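Local coordinates for cyclic nucleotide-binding protein (Ruegeria pomeroyi, PDB 3FX3) that probably acts as a DNA-binding transcription regulator of the Crp type, with a cyclic nucleotide-binding domain joined to a helix-turn-helix domain, at residues Gln156-Phe161 / Ser196-Arg201. Sequence-based numbering, arbitrary orientation.
Sequences QRVAEF and SRAFSR. With PO4 (phosphate ion), chain H.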
loop_
_atom_site.group_PDB
_atom_site.type_symbol
_atom_site.label_atom_id
_atom_site.label_comp_id
_atom_site.label_asym_id
_atom_site.label_seq_id
_atom_site.Cartn_x
_atom_site.Cartn_y
_atom_site.Cartn_z
ATOM N N GLN B 156 6.078 13.558 14.951
ATOM C CA GLN B 156 4.845 12.776 14.989
ATOM C C GLN B 156 5.010 11.473 14.230
ATOM O O GLN B 156 4.516 10.432 14.660
ATOM C CB GLN B 156 3.647 13.570 14.440
ATOM C CG GLN B 156 3.165 14.644 15.418
ATOM C CD GLN B 156 2.028 15.479 14.884
ATOM O OE1 GLN B 156 2.127 16.056 13.808
ATOM N NE2 GLN B 156 0.942 15.566 15.653
ATOM N N ARG B 157 5.714 11.527 13.107
ATOM C CA ARG B 157 5.925 10.313 12.316
ATOM C C ARG B 157 6.754 9.297 13.071
ATOM O O ARG B 157 6.490 8.120 12.976
ATOM C CB ARG B 157 6.555 10.634 10.971
ATOM C CG ARG B 157 5.616 11.434 10.025
ATOM C CD ARG B 157 6.413 11.966 8.829
ATOM N NE ARG B 157 6.927 10.832 8.113
ATOM C CZ ARG B 157 8.131 10.693 7.584
ATOM N NH1 ARG B 157 9.051 11.641 7.609
ATOM N NH2 ARG B 157 8.381 9.561 6.988
ATOM N N VAL B 158 7.722 9.758 13.861
ATOM C CA VAL B 158 8.562 8.843 14.648
ATOM C C VAL B 158 7.750 8.244 15.797
ATOM O O VAL B 158 7.862 7.034 16.091
ATOM C CB VAL B 158 9.825 9.559 15.168
ATOM C CG1 VAL B 158 10.628 8.661 16.136
ATOM C CG2 VAL B 158 10.672 10.000 13.983
ATOM N N ALA B 159 6.922 9.086 16.427
ATOM C CA ALA B 159 5.993 8.623 17.468
ATOM C C ALA B 159 5.146 7.472 16.926
ATOM O O ALA B 159 4.982 6.438 17.552
ATOM C CB ALA B 159 5.087 9.780 17.926
ATOM N N GLU B 160 4.632 7.674 15.731
ATOM C CA GLU B 160 3.799 6.691 15.047
ATOM C C GLU B 160 4.546 5.378 14.777
ATOM O O GLU B 160 4.021 4.257 14.948
ATOM C CB GLU B 160 3.360 7.328 13.728
ATOM C CG GLU B 160 2.134 6.783 13.153
ATOM C CD GLU B 160 0.865 7.128 13.963
ATOM O OE1 GLU B 160 0.461 8.329 14.044
ATOM O OE2 GLU B 160 0.254 6.156 14.473
ATOM N N PHE B 161 5.782 5.523 14.316
ATOM C CA PHE B 161 6.649 4.381 14.112
ATOM C C PHE B 161 6.870 3.611 15.433
ATOM O O PHE B 161 6.714 2.402 15.505
ATOM C CB PHE B 161 7.965 4.867 13.474
ATOM C CG PHE B 161 9.005 3.798 13.350
ATOM C CD1 PHE B 161 8.983 2.928 12.274
ATOM C CD2 PHE B 161 9.999 3.663 14.307
ATOM C CE1 PHE B 161 9.932 1.922 12.152
ATOM C CE2 PHE B 161 10.969 2.667 14.175
ATOM C CZ PHE B 161 10.916 1.797 13.087
ATOM N N SER B 196 17.137 12.821 14.838
ATOM C CA SER B 196 17.631 13.217 16.164
ATOM C C SER B 196 16.787 14.301 16.823
ATOM O O SER B 196 16.500 14.227 18.030
ATOM C CB SER B 196 19.100 13.660 16.093
ATOM O OG SER B 196 19.904 12.522 15.876
ATOM N N ARG B 197 16.419 15.309 16.036
ATOM C CA ARG B 197 15.487 16.333 16.501
ATOM C C ARG B 197 14.173 15.687 16.926
ATOM O O ARG B 197 13.632 16.024 17.979
ATOM C CB ARG B 197 15.178 17.348 15.400
ATOM C CG ARG B 197 16.344 18.253 15.023
ATOM C CD ARG B 197 15.867 19.515 14.246
ATOM N NE ARG B 197 15.733 19.287 12.794
ATOM C CZ ARG B 197 16.752 19.201 11.924
ATOM N NH1 ARG B 197 16.489 18.994 10.630
ATOM N NH2 ARG B 197 18.027 19.306 12.328
ATOM N N ALA B 198 13.671 14.751 16.118
ATOM C CA ALA B 198 12.400 14.120 16.445
ATOM C C ALA B 198 12.504 13.451 17.803
ATOM O O ALA B 198 11.639 13.649 18.652
ATOM C CB ALA B 198 11.942 13.120 15.363
ATOM N N PHE B 199 13.563 12.679 18.018
ATOM C CA PHE B 199 13.764 12.029 19.314
ATOM C C PHE B 199 13.830 13.056 20.438
ATOM O O PHE B 199 13.313 12.823 21.537
ATOM C CB PHE B 199 15.058 11.208 19.346
ATOM C CG PHE B 199 15.003 9.917 18.586
ATOM C CD1 PHE B 199 13.890 9.099 18.635
ATOM C CD2 PHE B 199 16.103 9.489 17.879
ATOM C CE1 PHE B 199 13.858 7.907 17.953
ATOM C CE2 PHE B 199 16.088 8.280 17.198
ATOM C CZ PHE B 199 14.953 7.496 17.229
ATOM N N SER B 200 14.477 14.183 20.171
ATOM C CA SER B 200 14.624 15.205 21.198
ATOM C C SER B 200 13.244 15.729 21.610
ATOM O O SER B 200 12.894 15.728 22.792
ATOM C CB SER B 200 15.492 16.342 20.700
ATOM O OG SER B 200 15.702 17.255 21.747
ATOM N N ARG B 201 12.458 16.148 20.629
ATOM C CA ARG B 201 11.087 16.555 20.884
ATOM C C ARG B 201 10.286 15.514 21.676
ATOM O O ARG B 201 9.522 15.876 22.565
ATOM C CB ARG B 201 10.373 16.832 19.568
ATOM C CG ARG B 201 10.791 18.137 18.933
ATOM C CD ARG B 201 10.184 18.283 17.539
ATOM N NE ARG B 201 9.667 19.629 17.302
ATOM C CZ ARG B 201 10.418 20.727 17.205
ATOM N NH1 ARG B 201 9.839 21.900 16.992
ATOM N NH2 ARG B 201 11.750 20.664 17.324
HETATM P P PO4 H . 12.574 18.683 10.859
HETATM O O1 PO4 H . 13.486 18.491 9.665
HETATM O O2 PO4 H . 13.275 19.570 11.859
HETATM O O3 PO4 H . 12.255 17.369 11.547
HETATM O O4 PO4 H . 11.288 19.346 10.419
#
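Arg197 NE donates to phosphate O2 over 2.6 Å (N-H...O 161°), and Arg197 NH1 reaches phosphate O1 at 3.2 Å with an N-H...O angle of 174°. By these two bonds two N-H groups of Arg197 hold two oxygens of one ion, and the phosphorus accordingly lies in the guanidinium plane, at its edge; a bend at chi3 turns the arginine chain toward it. Ser194 OG adds another hydrogen bond to the ion, which probably came from the crystallisation liquor.

Between the helices the contact is apolar, with no hydrogen bond across it, and Val158 carries it. Val158 CG2 meets Ala198 CB at 3.6 Å; the CA atoms of Val158 and Ala198 are the nearest CA pair, 6.8 Å apart. The other branch, Val158 CG1, stands anti to the backbone N (chi1 173°) and meets the Phe199 ring obliquely, 3.8 Å from Phe199 CE1. Leu195, Leu202 and Met190 also pack on Val158.

The Val158 contacts with Ala198 and Phe199 join helix 154-165 to helix 192-203, the second helix of the helix-turn-helix and, as in Crp relatives, probably its recognition helix. Apolar packing thus joins that helix's inner side to helix 154-165, while exposed Arg197 holds an anion, consistent with a surface suited to the DNA backbone.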